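Local coordinates for protein fimbrial subunit CupB6 (Pseudomonas aeruginosa, PDB 5CYL) that probably acts as the adhesive tip of a chaperone-usher pilus, helping the bacterium to attach to surfaces and form biofilm, at residues A[25-30]-A[248-253]; A[57-62]-A[105-110]; A[240-245]-A[313-318]. All blocks are in the same frame, centred on the assembly; numbering follows the deposited sequence.

Overall arrangement
The elongated chain folds into two mainly beta lobes, and the three contacts are spread along its length. Contact 2 pairs strands 56-65 and 106-112 in a four-stranded antiparallel sheet of the N-terminal lobe. Contact 3 pairs strands 239-245 and 311-322 in the C-terminal lobe, and its centre lies 61 Å from that of contact 2. Contact 1 sits between them, 39 Å from contact 2 and 22 Å from contact 3, centre to centre, and brings together loops 25-30 and 248-253 from different lobes. Along the chain contact 2 falls between the segments of contact 1, whereas contacts 1 and 3 alternate. The lobes, each with its own sheet pairing, meet at a small loop contact near the middle.

Contact 1 of 3, residues A[25-30]-A[248-253]; sequences ELTSGT and CAALAK
Ala250 and Leu251, the two central residues of a type I turn from Ala249 to Ala252, meet the loop around Leu26 and Thr27. The segment enters from Cys248, whose disulfide to Cys209 ties this loop to the start of the C-terminal lobe. Ala249 follows, hydrogen-bonded through its backbone to Lys208, and its carbonyl receives Ala252 N to close the turn. Ala250 then points its methyl group toward the other loop, where three oxygens face it. Its CB lies 3.4 Å from Leu26 O and 3.7 Å from Glu25 OE2, with Thr27 OG1 slightly farther off at 4.0 Å.

Leu251 comes next and sets its two methyls on neighbouring residues of the opposing loop. Its CD2 touches Leu26 CD2 at 3.4 Å, the two side chains crossing at about a right angle, while CD1 reaches the Thr27 backbone, 4.0 Å from Thr27 C. With CG of Leu26 turned opposite its own amide nitrogen (chi1 -163°), the branched end can lie beside Leu251 and also against Leu136 and Ile205. Past Leu251 the segment turns back into its own lobe, where Ala252 O accepts a hydrogen bond from Arg307. The opposing loop holds its own shape as well: Thr30 gives both N and OG1 to Thr27 O, from the same face of that carbonyl.

No hydrogen bond joins the two loops directly. The lobes therefore meet here through the Leu26-Leu251 pair, Leu251 CD1 on the Thr27 backbone and a methyl group facing oxygens, a small and largely apolar touch between two separately braced turns.

Contact 2 of 3, residues A[57-62]-A[105-110]; sequences ELVIGG and PHALDK
Lys110 lays the outer part of its side chain across the carboxylate of Glu57, the two side chains crossing obliquely. Its CD lies 3.6 Å from Glu57 OE2, and the bend at chi3 (47°) carries the ammonium group round to the other oxygen. There Lys110 NZ forms a salt bridge with Glu57 OE1 at 3.1 Å, though as a hydrogen bond it is weak. Both ends have second partners in the same loop: NZ donates to Ala164 O, and OE1 accepts from Gly162 N.

Between the strands the pairing is antiparallel and is interrupted by a classic beta bulge. Ile60 N donates to Asp109 O at 2.8 Å. Ile60 O in turn accepts two amides, Leu108 N at 3.0 Å and Asp109 N at 3.2 Å, both in its carbonyl plane. Two residues thus stand opposite one, and the register moves by a residue before Gly62 and His106 exchange a pair of backbone hydrogen bonds. Leu108, the extra residue of the bulge, has CD1 3.8 Å from Gly62 N, alongside a residue with no side chain.

Val59 and Ala107 share the sheet face of Lys110, where Val59 CG1 meets Ala107 CB at 3.9 Å. Ile60 and Asp109 occupy the other face, which is turned toward strand 118-129: Ile60 packs on Tyr123, while the buried Asp109 forms a salt bridge with Arg111 through OD2 and its OD1 accepts from the backbone N of Gln92.

Strand 106-112 is an outermost strand of this sheet. Five backbone hydrogen bonds, two of them converging on Ile60 O at the bulge, join it to strand 56-65, with the charged pair linking the Glu57 end to the 162-164 loop.

Contact 3 of 3, residues A[240-245]-A[313-318]; sequences SFDISL and DLPLSA
Strands 239-245 and 311-322 are antiparallel neighbours in the beta sheet of the C-terminal lobe. Two pairs each exchange two hydrogen bonds. In the pair of Phe241 with Leu316, Phe241 N donates to Leu316 O at 2.8 Å, nearly straight (167°); in that of Ile243 with Leu314, Leu314 N donates to Ile243 O at 2.8 Å.

CG of Phe241 sits between the backbone N and the carbonyl carbon (chi1 63°), which carries the ring over Leu316. Leu316 CB sits over one face of the ring, 3.8 Å from the Phe241 centroid, in a CH-pi contact. Leu316 CD1 touches both Phe241 CE2 (3.6 Å) and Ile243 CD1 (3.7 Å), while Ala318 CB approaches Phe241 CE1 obliquely.

This apolar face is turned to the inside of the lobe, and the sheet lies in the region of the fimbrial protein family: Ile243 and Leu314 pack on Ile256 and Phe258 of strand 255-260, and Phe241 and Ile243 on strand 215-225. The other face carries Ser240, Asp242, Ser244, Asp313, Pro315 and Ser317; Ser244 CB lies against Asp313 CB at 3.8 Å. There the Asp242 and Asp313 carboxylates come close, with doubtful geometry, and Asp313 OD2 forms a salt bridge with Arg306.

Contact 1 of 3, residues A[25-30]-A[248-253]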
loop_
_atom_site.group_PDB
_atom_site.type_symbol
_atom_site.label_atom_id
_atom_site.label_comp_id
_atom_site.label_asym_id
_atom_site.label_seq_id
_atom_site.Cartn_x
_atom_site.Cartn_y
_atom_site.Cartn_z
ATOM N N GLU A 25 4.868 11.273 0.551
ATOM C CA GLU A 25 4.462 10.201 1.463
ATOM C C GLU A 25 3.015 9.849 1.289
ATOM O O GLU A 25 2.200 10.699 1.272
ATOM C CB GLU A 25 4.667 10.589 2.921
ATOM C CG GLU A 25 4.786 9.390 3.846
ATOM C CD GLU A 25 3.830 9.373 5.053
ATOM O OE1 GLU A 25 3.936 10.242 5.937
ATOM O OE2 GLU A 25 2.997 8.444 5.153
ATOM N N LEU A 26 2.705 8.574 1.140
ATOM C CA LEU A 26 1.305 8.167 1.035
ATOM C C LEU A 26 0.591 8.416 2.370
ATOM O O LEU A 26 1.132 8.124 3.429
ATOM C CB LEU A 26 1.223 6.727 0.614
ATOM C CG LEU A 26 -0.100 6.231 0.072
ATOM C CD1 LEU A 26 -0.666 7.181 -0.965
ATOM C CD2 LEU A 26 0.085 4.835 -0.510
ATOM N N THR A 27 -0.600 8.990 2.284
ATOM C CA THR A 27 -1.372 9.401 3.451
ATOM C C THR A 27 -2.820 9.416 3.075
ATOM O O THR A 27 -3.126 9.334 1.908
ATOM C CB THR A 27 -0.883 10.797 3.830
ATOM O OG1 THR A 27 0.257 10.618 4.654
ATOM C CG2 THR A 27 -1.900 11.717 4.519
ATOM N N SER A 28 -3.713 9.454 4.045
ATOM C CA SER A 28 -5.148 9.533 3.729
ATOM C C SER A 28 -5.426 10.854 3.045
ATOM O O SER A 28 -6.333 10.972 2.229
ATOM C CB SER A 28 -5.953 9.457 4.999
ATOM O OG SER A 28 -5.125 8.996 6.078
ATOM N N GLY A 29 -4.606 11.837 3.408
ATOM C CA GLY A 29 -4.590 13.173 2.798
ATOM C C GLY A 29 -3.962 13.336 1.415
ATOM O O GLY A 29 -4.093 14.408 0.818
ATOM N N THR A 30 -3.314 12.296 0.906
ATOM C CA THR A 30 -2.702 12.360 -0.405
ATOM C C THR A 30 -3.731 12.553 -1.541
ATOM O O THR A 30 -4.732 11.866 -1.607
ATOM C CB THR A 30 -1.894 11.096 -0.670
ATOM O OG1 THR A 30 -0.919 10.923 0.348
ATOM C CG2 THR A 30 -1.234 11.176 -2.053
ATOM N N CYS A 248 1.355 3.527 13.892
ATOM C CA CYS A 248 0.644 2.963 12.757
ATOM C C CYS A 248 1.095 3.580 11.457
ATOM O O CYS A 248 1.248 4.789 11.353
ATOM C CB CYS A 248 -0.846 3.266 12.898
ATOM S SG CYS A 248 -1.620 2.315 14.224
ATOM N N ALA A 249 1.238 2.754 10.434
ATOM C CA ALA A 249 1.477 3.247 9.052
ATOM C C ALA A 249 0.293 4.061 8.571
ATOM O O ALA A 249 -0.819 3.766 8.974
ATOM C CB ALA A 249 1.716 2.072 8.107
ATOM N N ALA A 250 0.506 5.052 7.706
ATOM C CA ALA A 250 -0.599 5.977 7.356
ATOM C C ALA A 250 -1.880 5.267 6.926
ATOM O O ALA A 250 -2.962 5.689 7.286
ATOM C CB ALA A 250 -0.170 6.986 6.305
ATOM N N LEU A 251 -1.727 4.201 6.154
ATOM C CA LEU A 251 -2.840 3.475 5.531
ATOM C C LEU A 251 -3.248 2.206 6.260
ATOM O O LEU A 251 -4.076 1.457 5.768
ATOM C CB LEU A 251 -2.438 3.091 4.116
ATOM C CG LEU A 251 -3.024 3.915 2.995
ATOM C CD1 LEU A 251 -3.078 5.388 3.307
ATOM C CD2 LEU A 251 -2.191 3.651 1.754
ATOM N N ALA A 252 -2.650 1.976 7.424
ATOM C CA ALA A 252 -3.046 0.850 8.297
ATOM C C ALA A 252 -4.522 1.019 8.714
ATOM O O ALA A 252 -4.965 2.136 9.048
ATOM C CB ALA A 252 -2.126 0.743 9.512
ATOM N N LYS A 253 -5.265 -0.079 8.686
ATOM C CA LYS A 253 -6.651 -0.077 9.098
ATOM C C LYS A 253 -6.843 -1.324 9.906
ATOM O O LYS A 253 -7.417 -2.276 9.356
ATOM C CB LYS A 253 -7.590 -0.058 7.884
ATOM C CG LYS A 253 -7.629 1.298 7.174
ATOM C CD LYS A 253 -9.028 1.610 6.640
ATOM C CE LYS A 253 -9.513 0.455 5.759
ATOM N NZ LYS A 253 -10.857 0.673 5.146
#

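Contact 2 of 3, residues A[57-62]-A[105-110]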
loop_
_atom_site.group_PDB
_atom_site.type_symbol
_atom_site.label_atom_id
_atom_site.label_comp_id
_atom_site.label_asym_id
_atom_site.label_seq_id
_atom_site.Cartn_x
_atom_site.Cartn_y
_atom_site.Cartn_z
ATOM N N GLU A 57 22.532 12.183 -37.187
ATOM C CA GLU A 57 22.030 12.300 -35.826
ATOM C C GLU A 57 21.473 10.984 -35.324
ATOM O O GLU A 57 20.931 10.205 -36.083
ATOM C CB GLU A 57 20.940 13.352 -35.734
ATOM C CG GLU A 57 21.406 14.715 -35.291
ATOM C CD GLU A 57 20.258 15.699 -35.227
ATOM O OE1 GLU A 57 19.153 15.391 -35.781
ATOM O OE2 GLU A 57 20.488 16.778 -34.618
ATOM N N LEU A 58 21.602 10.780 -34.021
ATOM C CA LEU A 58 20.970 9.647 -33.356
ATOM C C LEU A 58 19.710 10.159 -32.671
ATOM O O LEU A 58 19.795 10.924 -31.718
ATOM C CB LEU A 58 21.939 9.039 -32.349
ATOM C CG LEU A 58 21.729 7.539 -32.091
ATOM C CD1 LEU A 58 21.387 6.786 -33.352
ATOM C CD2 LEU A 58 22.944 6.876 -31.461
ATOM N N VAL A 59 18.556 9.784 -33.198
ATOM C CA VAL A 59 17.281 10.219 -32.642
ATOM C C VAL A 59 16.750 9.161 -31.690
ATOM O O VAL A 59 16.578 8.000 -32.070
ATOM C CB VAL A 59 16.243 10.474 -33.736
ATOM C CG1 VAL A 59 14.975 11.010 -33.108
ATOM C CG2 VAL A 59 16.806 11.455 -34.746
ATOM N N ILE A 60 16.502 9.552 -30.450
ATOM C CA ILE A 60 15.963 8.625 -29.463
ATOM C C ILE A 60 14.450 8.824 -29.357
ATOM O O ILE A 60 13.969 9.914 -29.034
ATOM C CB ILE A 60 16.653 8.777 -28.123
ATOM C CG1 ILE A 60 18.165 8.676 -28.321
ATOM C CG2 ILE A 60 16.195 7.702 -27.157
ATOM C CD1 ILE A 60 18.977 9.087 -27.109
ATOM N N GLY A 61 13.714 7.764 -29.669
ATOM C CA GLY A 61 12.254 7.767 -29.632
ATOM C C GLY A 61 11.694 6.801 -28.596
ATOM O O GLY A 61 12.365 5.860 -28.191
ATOM N N GLY A 62 10.456 7.031 -28.182
ATOM C CA GLY A 62 9.750 6.097 -27.299
ATOM C C GLY A 62 8.280 6.034 -27.602
ATOM O O GLY A 62 7.700 6.967 -28.116
ATOM N N PRO A 105 6.278 5.459 -32.552
ATOM C CA PRO A 105 7.182 6.149 -31.634
ATOM C C PRO A 105 7.276 7.657 -31.884
ATOM O O PRO A 105 6.950 8.161 -32.978
ATOM C CB PRO A 105 8.526 5.500 -31.915
ATOM C CG PRO A 105 8.430 5.071 -33.342
ATOM C CD PRO A 105 7.019 4.595 -33.490
ATOM N N HIS A 106 7.718 8.371 -30.858
ATOM C CA HIS A 106 7.839 9.842 -30.906
ATOM C C HIS A 106 9.263 10.262 -30.649
ATOM O O HIS A 106 9.983 9.596 -29.894
ATOM C CB HIS A 106 6.939 10.492 -29.866
ATOM C CG HIS A 106 5.513 10.632 -30.302
ATOM N ND1 HIS A 106 4.763 11.762 -30.044
ATOM C CD2 HIS A 106 4.712 9.803 -31.011
ATOM C CE1 HIS A 106 3.552 11.606 -30.550
ATOM N NE2 HIS A 106 3.499 10.434 -31.152
ATOM N N ALA A 107 9.677 11.351 -31.271
ATOM C CA ALA A 107 11.056 11.781 -31.145
ATOM C C ALA A 107 11.213 12.627 -29.891
ATOM O O ALA A 107 10.657 13.711 -29.808
ATOM C CB ALA A 107 11.470 12.543 -32.385
ATOM N N LEU A 108 11.982 12.111 -28.936
ATOM C CA LEU A 108 12.068 12.754 -27.623
ATOM C C LEU A 108 13.391 13.386 -27.313
ATOM O O LEU A 108 13.474 14.228 -26.426
ATOM C CB LEU A 108 11.700 11.784 -26.506
ATOM C CG LEU A 108 10.338 11.135 -26.763
ATOM C CD1 LEU A 108 10.130 9.983 -25.792
ATOM C CD2 LEU A 108 9.188 12.141 -26.769
ATOM N N ASP A 109 14.428 12.952 -28.017
ATOM C CA ASP A 109 15.778 13.471 -27.845
ATOM C C ASP A 109 16.580 13.162 -29.097
ATOM O O ASP A 109 16.211 12.302 -29.890
ATOM C CB ASP A 109 16.424 12.866 -26.602
ATOM C CG ASP A 109 17.349 13.823 -25.897
ATOM O OD1 ASP A 109 17.445 15.007 -26.319
ATOM O OD2 ASP A 109 18.011 13.395 -24.915
ATOM N N LYS A 110 17.662 13.895 -29.277
ATOM C CA LYS A 110 18.664 13.582 -30.303
ATOM C C LYS A 110 20.037 13.627 -29.674
ATOM O O LYS A 110 20.221 14.237 -28.633
ATOM C CB LYS A 110 18.546 14.512 -31.498
ATOM C CG LYS A 110 17.817 15.803 -31.212
ATOM C CD LYS A 110 17.549 16.642 -32.470
ATOM C CE LYS A 110 16.981 15.821 -33.616
ATOM N NZ LYS A 110 16.502 16.643 -34.769
#

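Contact 3 of 3, residues A[240-245]-A[313-318]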
loop_
_atom_site.group_PDB
_atom_site.type_symbol
_atom_site.label_atom_id
_atom_site.label_comp_id
_atom_site.label_asym_id
_atom_site.label_seq_id
_atom_site.Cartn_x
_atom_site.Cartn_y
_atom_site.Cartn_z
ATOM N N SER A 240 -14.863 3.121 31.851
ATOM C CA SER A 240 -14.271 3.401 30.518
ATOM C C SER A 240 -12.802 3.071 30.362
ATOM O O SER A 240 -11.999 3.387 31.208
ATOM C CB SER A 240 -14.487 4.847 30.135
ATOM O OG SER A 240 -15.807 4.991 29.624
ATOM N N PHE A 241 -12.484 2.401 29.264
ATOM C CA PHE A 241 -11.108 2.071 28.901
ATOM C C PHE A 241 -10.918 2.095 27.400
ATOM O O PHE A 241 -11.872 2.038 26.654
ATOM C CB PHE A 241 -10.670 0.740 29.513
ATOM C CG PHE A 241 -11.438 -0.442 29.038
ATOM C CD1 PHE A 241 -12.765 -0.611 29.370
ATOM C CD2 PHE A 241 -10.806 -1.416 28.279
ATOM C CE1 PHE A 241 -13.462 -1.731 28.925
ATOM C CE2 PHE A 241 -11.479 -2.548 27.839
ATOM C CZ PHE A 241 -12.813 -2.706 28.164
ATOM N N ASP A 242 -9.676 2.192 26.959
ATOM C CA ASP A 242 -9.345 2.220 25.539
ATOM C C ASP A 242 -8.292 1.176 25.221
ATOM O O ASP A 242 -7.325 1.021 25.964
ATOM C CB ASP A 242 -8.826 3.606 25.188
ATOM C CG ASP A 242 -8.853 3.874 23.730
ATOM O OD1 ASP A 242 -8.028 3.378 23.002
ATOM O OD2 ASP A 242 -9.681 4.619 23.276
ATOM N N ILE A 243 -8.470 0.467 24.116
ATOM C CA ILE A 243 -7.435 -0.450 23.622
ATOM C C ILE A 243 -6.827 0.268 22.439
ATOM O O ILE A 243 -7.527 0.601 21.496
ATOM C CB ILE A 243 -7.975 -1.818 23.216
ATOM C CG1 ILE A 243 -8.558 -2.541 24.434
ATOM C CG2 ILE A 243 -6.880 -2.657 22.563
ATOM C CD1 ILE A 243 -9.127 -3.888 24.097
ATOM N N SER A 244 -5.535 0.547 22.510
ATOM C CA SER A 244 -4.882 1.332 21.477
ATOM C C SER A 244 -3.595 0.737 20.865
ATOM O O SER A 244 -2.901 -0.058 21.470
ATOM C CB SER A 244 -4.622 2.714 22.035
ATOM O OG SER A 244 -4.014 3.516 21.051
ATOM N N LEU A 245 -3.307 1.152 19.648
ATOM C CA LEU A 245 -2.102 0.765 18.926
ATOM C C LEU A 245 -1.404 2.038 18.506
ATOM O O LEU A 245 -2.077 3.033 18.199
ATOM C CB LEU A 245 -2.443 -0.048 17.675
ATOM C CG LEU A 245 -2.889 -1.495 17.851
ATOM C CD1 LEU A 245 -3.443 -2.023 16.542
ATOM C CD2 LEU A 245 -1.742 -2.377 18.312
ATOM N N ASP A 313 -7.295 3.147 17.869
ATOM C CA ASP A 313 -7.874 2.740 19.147
ATOM C C ASP A 313 -9.326 2.274 19.040
ATOM O O ASP A 313 -10.045 2.646 18.125
ATOM C CB ASP A 313 -7.778 3.872 20.172
ATOM C CG ASP A 313 -8.828 4.924 19.964
ATOM O OD1 ASP A 313 -8.851 5.541 18.867
ATOM O OD2 ASP A 313 -9.640 5.125 20.890
ATOM N N LEU A 314 -9.739 1.449 19.989
ATOM C CA LEU A 314 -11.149 1.151 20.161
ATOM C C LEU A 314 -11.602 1.657 21.527
ATOM O O LEU A 314 -11.103 1.194 22.556
ATOM C CB LEU A 314 -11.413 -0.351 20.042
ATOM C CG LEU A 314 -12.883 -0.752 20.001
ATOM C CD1 LEU A 314 -13.570 -0.165 18.798
ATOM C CD2 LEU A 314 -13.021 -2.266 20.008
ATOM N N PRO A 315 -12.529 2.610 21.548
ATOM C CA PRO A 315 -13.068 3.085 22.819
ATOM C C PRO A 315 -14.052 2.075 23.414
ATOM O O PRO A 315 -14.900 1.551 22.699
ATOM C CB PRO A 315 -13.761 4.392 22.455
ATOM C CG PRO A 315 -14.044 4.285 20.974
ATOM C CD PRO A 315 -12.866 3.504 20.434
ATOM N N LEU A 316 -13.923 1.793 24.704
ATOM C CA LEU A 316 -14.741 0.774 25.346
ATOM C C LEU A 316 -15.221 1.181 26.734
ATOM O O LEU A 316 -14.570 1.957 27.424
ATOM C CB LEU A 316 -13.973 -0.544 25.443
ATOM C CG LEU A 316 -13.566 -1.239 24.149
ATOM C CD1 LEU A 316 -12.510 -2.301 24.402
ATOM C CD2 LEU A 316 -14.754 -1.878 23.459
ATOM N N SER A 317 -16.363 0.639 27.130
ATOM C CA SER A 317 -16.873 0.776 28.491
ATOM C C SER A 317 -17.389 -0.578 28.962
ATOM O O SER A 317 -17.903 -1.364 28.180
ATOM C CB SER A 317 -17.967 1.847 28.573
ATOM O OG SER A 317 -19.198 1.336 28.120
ATOM N N ALA A 318 -17.247 -0.853 30.243
ATOM C CA ALA A 318 -17.635 -2.153 30.796
ATOM C C ALA A 318 -18.464 -2.039 32.077
ATOM O O ALA A 318 -18.318 -1.082 32.832
ATOM C CB ALA A 318 -16.404 -3.003 31.037
#